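Long-range contacts in putative tryptophan halogenase (Xanthomonas campestris pv. campestris, PDB 6Y1W), which probably acts as a flavin-dependent halogenase that uses FAD, with the monooxygenase activity generally expected of tryptophan halogenases: residues Q79-T84 against Y161-D166; Q85-V90 against R276-H281; S429-H434 against H458-A463. All coordinates share one frame; numbering follows the deposited sequence. Where two conformers were deposited one is given.

Contact 1: Q79-T84 against Y161-D166; sequences QFMAAT and YAYHLD
F80 drives the edge of its ring onto a face of Y163, with CE2 standing 3.5 Å above the plane of the tyrosine ring and over its centre. The pair is T-shaped: centroids lie 5.0 Å apart and the planes meet at 79°. From another direction M81 reaches the CD1-CE1 side of the same tyrosine. Its chain bends at its last torsion, and SD comes within 3.7 Å of Y163 CE1, a Met-aromatic contact in which the sulfur lies oblique to the ring normal. The far end of the ring is tied down too, because Y163 OH hydrogen-bonds E77. Beyond the tyrosine, L165 sends CD2 to the rim of the phenylalanine, close to its plane and 3.8 Å from F80 CZ. Y163 and L165, alternate residues of strand 162-166, thus face helix 77-83 together, while H164 between them points the opposite way. The strand is the middle one of a small antiparallel sheet, flanked by strands 59-61 and 87-89, and the 79-83 segment of the helix crosses it at 52°, axes 8.8 Å apart at closest approach. At T84 the backbones come together: D166 N donates to T84 O at 3.0 Å, in the carbonyl plane. T84 OG1 turns back to donate to F80 O, 2.9 Å away; a chi1 of 59° sets the hydroxyl between its own backbone N and carbonyl carbon, facing the F80 carbonyl. D166 leads its carboxylate away from T84, N-capping helix 167-180 through OD1 to L169 N and forming a salt bridge through OD2 with R282.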
loop_
_atom_site.group_PDB
_atom_site.type_symbol
_atom_site.label_atom_id
_atom_site.label_comp_id
_atom_site.label_asym_id
_atom_site.label_seq_id
_atom_site.Cartn_x
_atom_site.Cartn_y
_atom_site.Cartn_z
ATOM N N GLN A 79 -15.992 -22.089 -16.871
ATOM C CA GLN A 79 -17.205 -22.712 -16.343
ATOM C C GLN A 79 -18.104 -21.681 -15.679
ATOM O O GLN A 79 -19.318 -21.632 -15.928
ATOM C CB GLN A 79 -16.794 -23.814 -15.362
ATOM C CG GLN A 79 -17.861 -24.479 -14.561
ATOM C CD GLN A 79 -17.218 -25.278 -13.416
ATOM O OE1 GLN A 79 -17.655 -25.214 -12.273
ATOM N NE2 GLN A 79 -16.135 -25.986 -13.728
ATOM N N PHE A 80 -17.497 -20.809 -14.860
ATOM C CA PHE A 80 -18.235 -19.723 -14.227
ATOM C C PHE A 80 -18.893 -18.813 -15.274
ATOM O O PHE A 80 -20.059 -18.443 -15.136
ATOM C CB PHE A 80 -17.261 -18.941 -13.319
ATOM C CG PHE A 80 -17.506 -17.454 -13.316
ATOM C CD1 PHE A 80 -18.680 -16.935 -12.731
ATOM C CD2 PHE A 80 -16.594 -16.588 -13.896
ATOM C CE1 PHE A 80 -18.931 -15.566 -12.739
ATOM C CE2 PHE A 80 -16.838 -15.206 -13.908
ATOM C CZ PHE A 80 -17.998 -14.712 -13.360
ATOM N N MET A 81 -18.150 -18.433 -16.334
ATOM C CA MET A 81 -18.700 -17.497 -17.321
ATOM C C MET A 81 -19.850 -18.125 -18.110
ATOM O O MET A 81 -20.891 -17.489 -18.345
ATOM C CB MET A 81 -17.592 -17.032 -18.263
ATOM C CG MET A 81 -16.598 -16.085 -17.588
ATOM S SD MET A 81 -15.432 -15.366 -18.758
ATOM C CE MET A 81 -16.499 -14.192 -19.666
ATOM N N ALA A 82 -19.679 -19.378 -18.534
ATOM C CA ALA A 82 -20.756 -20.036 -19.262
ATOM C C ALA A 82 -21.994 -20.184 -18.392
ATOM O O ALA A 82 -23.116 -20.060 -18.885
ATOM C CB ALA A 82 -20.301 -21.422 -19.723
ATOM N N ALA A 83 -21.805 -20.408 -17.091
ATOM C CA ALA A 83 -22.930 -20.590 -16.190
ATOM C C ALA A 83 -23.634 -19.291 -15.837
ATOM O O ALA A 83 -24.773 -19.349 -15.366
ATOM C CB ALA A 83 -22.453 -21.233 -14.878
ATOM N N THR A 84 -23.022 -18.130 -16.103
ATOM C CA THR A 84 -23.607 -16.867 -15.681
ATOM C C THR A 84 -23.877 -15.960 -16.867
ATOM O O THR A 84 -24.084 -14.764 -16.679
ATOM C CB THR A 84 -22.712 -16.159 -14.655
ATOM O OG1 THR A 84 -21.442 -15.911 -15.226
ATOM C CG2 THR A 84 -22.549 -17.039 -13.370
ATOM N N TYR A 161 -8.746 -7.291 -17.124
ATOM C CA TYR A 161 -10.149 -7.427 -17.515
ATOM C C TYR A 161 -10.974 -7.888 -16.320
ATOM O O TYR A 161 -10.445 -8.323 -15.286
ATOM C CB TYR A 161 -10.333 -8.438 -18.672
ATOM C CG TYR A 161 -10.014 -9.863 -18.246
ATOM C CD1 TYR A 161 -8.705 -10.372 -18.347
ATOM C CD2 TYR A 161 -11.007 -10.698 -17.746
ATOM C CE1 TYR A 161 -8.408 -11.639 -17.895
ATOM C CE2 TYR A 161 -10.702 -11.998 -17.307
ATOM C CZ TYR A 161 -9.401 -12.452 -17.416
ATOM O OH TYR A 161 -9.068 -13.723 -16.987
ATOM N N ALA A 162 -12.303 -7.793 -16.488
ATOM C CA ALA A 162 -13.252 -8.389 -15.553
ATOM C C ALA A 162 -14.455 -8.873 -16.367
ATOM O O ALA A 162 -14.287 -9.215 -17.549
ATOM C CB ALA A 162 -13.664 -7.397 -14.464
ATOM N N TYR A 163 -15.666 -8.880 -15.783
ATOM C CA TYR A 163 -16.808 -9.551 -16.406
ATOM C C TYR A 163 -18.069 -8.706 -16.344
ATOM O O TYR A 163 -18.275 -7.911 -15.425
ATOM C CB TYR A 163 -17.142 -10.870 -15.688
ATOM C CG TYR A 163 -15.920 -11.713 -15.358
ATOM C CD1 TYR A 163 -15.289 -12.431 -16.348
ATOM C CD2 TYR A 163 -15.448 -11.767 -14.056
ATOM C CE1 TYR A 163 -14.165 -13.219 -16.054
ATOM C CE2 TYR A 163 -14.315 -12.542 -13.731
ATOM C CZ TYR A 163 -13.712 -13.284 -14.734
ATOM O OH TYR A 163 -12.610 -14.030 -14.355
ATOM N N HIS A 164 -18.956 -8.956 -17.300
ATOM C CA HIS A 164 -20.364 -8.638 -17.163
ATOM C C HIS A 164 -21.063 -9.957 -16.885
ATOM O O HIS A 164 -20.823 -10.924 -17.608
ATOM C CB HIS A 164 -20.896 -8.030 -18.474
ATOM C CG HIS A 164 -20.136 -6.810 -18.930
ATOM N ND1 HIS A 164 -19.324 -6.818 -20.053
ATOM C CD2 HIS A 164 -20.025 -5.561 -18.393
ATOM C CE1 HIS A 164 -18.793 -5.614 -20.221
ATOM N NE2 HIS A 164 -19.192 -4.839 -19.220
ATOM N N LEU A 165 -21.919 -10.014 -15.854
ATOM C CA LEU A 165 -22.483 -11.309 -15.504
ATOM C C LEU A 165 -23.937 -11.176 -15.077
ATOM O O LEU A 165 -24.426 -10.093 -14.757
ATOM C CB LEU A 165 -21.671 -12.019 -14.392
ATOM C CG LEU A 165 -21.433 -11.236 -13.085
ATOM C CD1 LEU A 165 -22.685 -11.225 -12.212
ATOM C CD2 LEU A 165 -20.249 -11.818 -12.288
ATOM N N ASP A 166 -24.638 -12.308 -15.108
ATOM C CA ASP A 166 -25.989 -12.374 -14.540
ATOM C C ASP A 166 -25.831 -12.671 -13.058
ATOM O O ASP A 166 -25.321 -13.730 -12.684
ATOM C CB ASP A 166 -26.814 -13.470 -15.237
ATOM C CG ASP A 166 -28.263 -13.510 -14.726
ATOM O OD1 ASP A 166 -28.463 -13.728 -13.513
ATOM O OD2 ASP A 166 -29.228 -13.312 -15.515
#

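Contact 2: Q85-V90 against R276-H281; sequences QATFKV and RIPLQH
Q85 meets the other segment with both its main chain and its amide. Its carbonyl O accepts Q280 N at 3.0 Å, the donor tilted from the carbonyl plane, and L279 CB packs beside that same oxygen. A side chain bent at chi2 (-80°) brings OE1 to the edge of the H281 ring, near its plane and 3.0 Å from CD2, with amide and ring planes 52° apart. A water bridges the pair, donating to Q85 OE1 and accepting from H281 N, while Q85 NE2 goes on to P503 O and H281 NE2 bonds A502 O. At A86 the methyl faces away, but the carbonyl O accepts a hydrogen bond from the Q280 amide, lying close to the plane of that amide and 2.9 Å from Q280 NE2. Q280 NE2 also donates to C500 O and OE1 accepts from A502 N, so three bonds fix the rotation of this amide and bring the C-terminal tail into the contact. Here the edge strand 87-89 of the small antiparallel sheet approaches the end of strand 272-278, which belongs to the seven-stranded mixed sheet. T87 supplies the next link: OG1 donates to P278 O at 2.7 Å and is also bonded to H164 ND1, while CG2 lies 3.5 Å from L279 C. Two residues on, K89, the predicted active-site lysine, carries its extended side chain to S348 OG and T62 O.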
loop_
_atom_site.group_PDB
_atom_site.type_symbol
_atom_site.label_atom_id
_atom_site.label_comp_id
_atom_site.label_asym_id
_atom_site.label_seq_id
_atom_site.Cartn_x
_atom_site.Cartn_y
_atom_site.Cartn_z
ATOM N N GLN A 85 -23.918 -16.519 -18.088
ATOM C CA GLN A 85 -24.155 -15.741 -19.317
ATOM C C GLN A 85 -23.125 -14.620 -19.487
ATOM O O GLN A 85 -23.422 -13.572 -20.103
ATOM C CB GLN A 85 -25.585 -15.178 -19.375
ATOM C CG GLN A 85 -26.668 -16.281 -19.341
ATOM C CD GLN A 85 -26.841 -16.911 -20.713
ATOM O OE1 GLN A 85 -26.730 -16.237 -21.749
ATOM N NE2 GLN A 85 -27.082 -18.232 -20.726
ATOM N N ALA A 86 -21.893 -14.839 -18.995
ATOM C CA ALA A 86 -20.980 -13.711 -18.801
ATOM C C ALA A 86 -20.222 -13.322 -20.063
ATOM O O ALA A 86 -19.969 -14.143 -20.945
ATOM C CB ALA A 86 -19.960 -14.016 -17.697
ATOM N N THR A 87 -19.832 -12.042 -20.134
ATOM C CA THR A 87 -18.937 -11.560 -21.181
ATOM C C THR A 87 -17.742 -10.875 -20.532
ATOM O O THR A 87 -17.707 -10.662 -19.317
ATOM C CB THR A 87 -19.645 -10.572 -22.150
ATOM O OG1 THR A 87 -20.016 -9.387 -21.432
ATOM C CG2 THR A 87 -20.947 -11.210 -22.777
ATOM N N PHE A 88 -16.768 -10.500 -21.345
ATOM C CA PHE A 88 -15.600 -9.817 -20.807
ATOM C C PHE A 88 -15.789 -8.305 -20.782
ATOM O O PHE A 88 -16.502 -7.721 -21.613
ATOM C CB PHE A 88 -14.342 -10.176 -21.618
ATOM C CG PHE A 88 -13.932 -11.607 -21.458
ATOM C CD1 PHE A 88 -13.213 -12.017 -20.314
ATOM C CD2 PHE A 88 -14.279 -12.562 -22.398
ATOM C CE1 PHE A 88 -12.858 -13.348 -20.124
ATOM C CE2 PHE A 88 -13.918 -13.911 -22.200
ATOM C CZ PHE A 88 -13.214 -14.293 -21.073
ATOM N N LYS A 89 -15.106 -7.670 -19.818
ATOM C CA LYS A 89 -15.155 -6.224 -19.644
ATOM C C LYS A 89 -13.743 -5.700 -19.534
ATOM O O LYS A 89 -12.973 -6.215 -18.724
ATOM C CB LYS A 89 -15.926 -5.874 -18.352
ATOM C CG LYS A 89 -15.904 -4.374 -18.031
ATOM C CD LYS A 89 -16.540 -4.125 -16.675
ATOM C CE LYS A 89 -16.323 -2.639 -16.264
ATOM N NZ LYS A 89 -16.554 -2.486 -14.755
ATOM N N VAL A 90 -13.404 -4.672 -20.331
ATOM C CA VAL A 90 -12.092 -4.030 -20.220
ATOM C C VAL A 90 -12.180 -2.573 -19.792
ATOM O O VAL A 90 -11.135 -1.924 -19.649
ATOM C CB VAL A 90 -11.280 -4.150 -21.524
ATOM C CG1 VAL A 90 -10.988 -5.611 -21.835
ATOM C CG2 VAL A 90 -12.042 -3.488 -22.692
ATOM N N ARG A 276 -25.463 0.467 -19.513
ATOM C CA ARG A 276 -25.756 -0.543 -20.538
ATOM C C ARG A 276 -24.681 -1.603 -20.425
ATOM O O ARG A 276 -23.492 -1.278 -20.484
ATOM C CB ARG A 276 -25.773 0.101 -21.933
ATOM C CG ARG A 276 -26.382 -0.850 -22.966
ATOM C CD ARG A 276 -26.732 -0.144 -24.289
ATOM N NE ARG A 276 -27.367 -1.104 -25.218
ATOM C CZ ARG A 276 -26.697 -1.897 -26.051
ATOM N NH1 ARG A 276 -25.376 -1.849 -26.099
ATOM N NH2 ARG A 276 -27.355 -2.744 -26.867
ATOM N N ILE A 277 -25.083 -2.863 -20.175
ATOM C CA ILE A 277 -24.162 -3.933 -19.821
ATOM C C ILE A 277 -24.439 -5.143 -20.709
ATOM O O ILE A 277 -25.548 -5.679 -20.679
ATOM C CB ILE A 277 -24.340 -4.309 -18.339
ATOM C CG1 ILE A 277 -23.767 -3.196 -17.442
ATOM C CG2 ILE A 277 -23.724 -5.685 -18.008
ATOM C CD1 ILE A 277 -24.226 -3.392 -15.976
ATOM N N PRO A 278 -23.476 -5.605 -21.534
ATOM C CA PRO A 278 -23.763 -6.724 -22.437
ATOM C C PRO A 278 -23.566 -8.076 -21.781
ATOM O O PRO A 278 -22.493 -8.348 -21.224
ATOM C CB PRO A 278 -22.744 -6.522 -23.571
ATOM C CG PRO A 278 -21.516 -6.010 -22.833
ATOM C CD PRO A 278 -22.130 -5.036 -21.790
ATOM N N LEU A 279 -24.575 -8.955 -21.887
ATOM C CA LEU A 279 -24.447 -10.369 -21.548
ATOM C C LEU A 279 -24.428 -11.171 -22.852
ATOM O O LEU A 279 -24.518 -10.604 -23.951
ATOM C CB LEU A 279 -25.582 -10.805 -20.617
ATOM C CG LEU A 279 -25.559 -10.051 -19.278
ATOM C CD1 LEU A 279 -26.745 -10.522 -18.427
ATOM C CD2 LEU A 279 -24.245 -10.239 -18.520
ATOM N N GLN A 280 -24.278 -12.494 -22.746
ATOM C CA GLN A 280 -24.081 -13.248 -23.994
ATOM C C GLN A 280 -25.312 -13.230 -24.892
ATOM O O GLN A 280 -25.166 -13.271 -26.129
ATOM C CB GLN A 280 -23.681 -14.692 -23.679
ATOM C CG GLN A 280 -22.211 -14.784 -23.248
ATOM C CD GLN A 280 -21.653 -16.218 -23.288
ATOM O OE1 GLN A 280 -22.003 -17.030 -24.168
ATOM N NE2 GLN A 280 -20.772 -16.531 -22.334
ATOM N N HIS A 281 -26.524 -13.113 -24.320
ATOM C CA HIS A 281 -27.734 -13.202 -25.135
ATOM C C HIS A 281 -28.762 -12.163 -24.788
ATOM O O HIS A 281 -29.933 -12.333 -25.159
ATOM C CB HIS A 281 -28.373 -14.594 -25.028
ATOM C CG HIS A 281 -27.442 -15.675 -25.472
ATOM N ND1 HIS A 281 -27.172 -15.934 -26.809
ATOM C CD2 HIS A 281 -26.714 -16.558 -24.759
ATOM C CE1 HIS A 281 -26.295 -16.923 -26.887
ATOM N NE2 HIS A 281 -26.019 -17.332 -25.660
HETATM O O HOH W 1 -27.642 -13.705 -21.755
#

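Contact 3: S429-H434 against H458-A463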
loop_
_atom_site.group_PDB
_atom_site.type_symbol
_atom_site.label_atom_id
_atom_site.label_comp_id
_atom_site.label_asym_id
_atom_site.label_seq_id
_atom_site.Cartn_x
_atom_site.Cartn_y
_atom_site.Cartn_z
ATOM N N SER A 429 0.027 20.079 -10.886
ATOM C CA SER A 429 1.273 19.470 -11.313
ATOM C C SER A 429 1.118 18.167 -12.081
ATOM O O SER A 429 2.126 17.530 -12.376
ATOM C CB SER A 429 2.167 19.204 -10.088
ATOM O OG SER A 429 1.450 18.472 -9.106
ATOM N N GLY A 430 -0.106 17.740 -12.388
ATOM C CA GLY A 430 -0.302 16.490 -13.115
ATOM C C GLY A 430 -0.015 15.237 -12.323
ATOM O O GLY A 430 0.123 14.158 -12.903
ATOM N N ARG A 431 0.049 15.345 -11.008
ATOM C CA ARG A 431 0.475 14.242 -10.154
ATOM C C ARG A 431 -0.695 13.491 -9.544
ATOM O O ARG A 431 -1.749 14.071 -9.250
ATOM C CB ARG A 431 1.406 14.760 -9.053
ATOM C CG ARG A 431 2.663 15.363 -9.699
ATOM C CD ARG A 431 3.810 15.555 -8.690
ATOM N NE ARG A 431 4.309 16.931 -8.707
ATOM C CZ ARG A 431 5.357 17.368 -9.407
ATOM N NH1 ARG A 431 5.693 18.646 -9.317
ATOM N NH2 ARG A 431 6.089 16.540 -10.167
ATOM N N VAL A 432 -0.495 12.170 -9.392
ATOM C CA VAL A 432 -1.433 11.259 -8.744
ATOM C C VAL A 432 -0.592 10.313 -7.896
ATOM O O VAL A 432 0.575 10.054 -8.191
ATOM C CB VAL A 432 -2.295 10.451 -9.763
ATOM C CG1 VAL A 432 -3.129 11.423 -10.643
ATOM C CG2 VAL A 432 -1.415 9.601 -10.689
ATOM N N PHE A 433 -1.196 9.762 -6.853
ATOM C CA PHE A 433 -0.521 8.753 -6.049
ATOM C C PHE A 433 -1.523 7.668 -5.700
ATOM O O PHE A 433 -2.744 7.856 -5.802
ATOM C CB PHE A 433 0.082 9.354 -4.785
ATOM C CG PHE A 433 -0.936 9.914 -3.836
ATOM C CD1 PHE A 433 -1.365 11.230 -3.948
ATOM C CD2 PHE A 433 -1.464 9.117 -2.816
ATOM C CE1 PHE A 433 -2.280 11.758 -3.067
ATOM C CE2 PHE A 433 -2.384 9.617 -1.942
ATOM C CZ PHE A 433 -2.807 10.941 -2.059
ATOM N N HIS A 434 -1.004 6.509 -5.330
ATOM C CA HIS A 434 -1.841 5.416 -4.883
ATOM C C HIS A 434 -1.366 5.081 -3.488
ATOM O O HIS A 434 -0.159 5.007 -3.254
ATOM C CB HIS A 434 -1.742 4.182 -5.786
ATOM C CG HIS A 434 -2.364 2.956 -5.185
ATOM N ND1 HIS A 434 -1.665 2.087 -4.373
ATOM C CD2 HIS A 434 -3.625 2.467 -5.259
ATOM C CE1 HIS A 434 -2.468 1.116 -3.975
ATOM N NE2 HIS A 434 -3.666 1.327 -4.492
ATOM N N HIS A 458 1.027 22.271 -14.941
ATOM C CA HIS A 458 2.433 21.947 -15.065
ATOM C C HIS A 458 2.559 20.445 -15.170
ATOM O O HIS A 458 1.600 19.714 -14.937
ATOM C CB HIS A 458 3.224 22.458 -13.849
ATOM C CG HIS A 458 3.171 23.942 -13.706
ATOM N ND1 HIS A 458 4.002 24.783 -14.421
ATOM C CD2 HIS A 458 2.346 24.741 -12.987
ATOM C CE1 HIS A 458 3.705 26.039 -14.122
ATOM N NE2 HIS A 458 2.712 26.040 -13.251
ATOM N N HIS A 459 3.716 20.002 -15.626
ATOM C CA HIS A 459 4.076 18.591 -15.609
ATOM C C HIS A 459 5.467 18.435 -15.014
ATOM O O HIS A 459 6.187 19.416 -14.784
ATOM C CB HIS A 459 4.037 17.997 -17.017
ATOM C CG HIS A 459 4.990 18.656 -17.963
ATOM N ND1 HIS A 459 4.585 19.574 -18.909
ATOM C CD2 HIS A 459 6.328 18.522 -18.113
ATOM C CE1 HIS A 459 5.637 19.988 -19.590
ATOM N NE2 HIS A 459 6.706 19.378 -19.121
ATOM N N HIS A 460 5.853 17.177 -14.792
ATOM C CA HIS A 460 7.148 16.898 -14.183
ATOM C C HIS A 460 8.258 17.411 -15.097
ATOM O O HIS A 460 8.265 17.110 -16.298
ATOM C CB HIS A 460 7.297 15.392 -13.945
ATOM C CG HIS A 460 8.406 15.027 -13.012
ATOM N ND1 HIS A 460 9.720 15.324 -13.276
ATOM C CD2 HIS A 460 8.399 14.359 -11.827
ATOM C CE1 HIS A 460 10.488 14.860 -12.303
ATOM N NE2 HIS A 460 9.709 14.271 -11.411
ATOM N N PRO A 461 9.206 18.193 -14.578
ATOM C CA PRO A 461 10.282 18.717 -15.441
ATOM C C PRO A 461 11.195 17.658 -16.064
ATOM O O PRO A 461 11.942 17.987 -16.993
ATOM C CB PRO A 461 11.064 19.665 -14.510
ATOM C CG PRO A 461 10.700 19.257 -13.137
ATOM C CD PRO A 461 9.307 18.672 -13.181
ATOM N N VAL A 462 11.166 16.399 -15.623
ATOM C CA VAL A 462 12.016 15.429 -16.294
ATOM C C VAL A 462 11.603 15.300 -17.769
ATOM O O VAL A 462 12.435 14.996 -18.625
ATOM C CB VAL A 462 11.979 14.067 -15.578
ATOM C CG1 VAL A 462 10.671 13.343 -15.875
ATOM C CG2 VAL A 462 13.161 13.214 -16.000
ATOM N N ALA A 463 10.338 15.572 -18.077
ATOM C CA ALA A 463 9.927 15.470 -19.476
ATOM C C ALA A 463 10.509 16.621 -20.291
ATOM O O ALA A 463 10.604 16.525 -21.522
ATOM C CB ALA A 463 8.408 15.437 -19.558
#
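H458 opens a loop-to-loop contact at the dimer interface, where the turn leaving helix 417-429 lies beside the chain running from helix 442-451 to helix 468-486. Its carbonyl O sits 3.3 Å from S429 C, and the two CA atoms, 4.6 Å apart, make this the tightest backbone approach of the pair. No hydrogen bond joins the segments there: the carbonyl oxygens of S429 and H458 are both acceptors, and G430 N merely packs near H458 O. G430, with positive phi, is where the chain leaves helical geometry. H459 faces away; across this contact it offers mainly its CA, 3.9 Å from S429 O, while its ring bonds D464 through NE2. H460 brings the loop back to the other segment. With CG anti to the backbone N (chi1 -165°), its imidazole stands across the end of R431, guanidinium and ring planes 82° apart. CD2 meets the edge of the guanidinium, 3.6 Å from R431 NH2. A bend at chi3 (-127°) delivers that arginine end to the ring, and R431 NH1 is fixed there by a salt bridge with D373 and a hydrogen bond to F365 O, both of the second subunit. H460 NE2 likewise bonds L362 O of the second subunit, and P461 O bonds Q42 of the same subunit. With ND1 accepting and NE2 facing a carbonyl, the H460 ring is probably neutral and protonated on NE2; R431 nearby would also disfavour a second proton. The bond that ND1 accepts comes from V462 N at 3.0 Å, nearly straight and close to the H460 ring plane.

How the contacts relate
Contacts 1 and 2 are neighbours, with centres 8 Å apart, and share the small antiparallel sheet: strand 162-166 of contact 1 pairs with strand 87-89 of contact 2, and helix 77-83 is followed in the chain by strand 87-89. Their segments alternate along the chain. Contact 1 is buried and largely aromatic and apolar; contact 2, only partly buried, relies on hydrogen bonds and a water. Contact 3 stands apart, its centre about 38 Å from that of contact 1 and about 36 Å from that of contact 2. Far from the predicted sites, it is buried against the second subunit, which takes bonds from R431, H460 and P461.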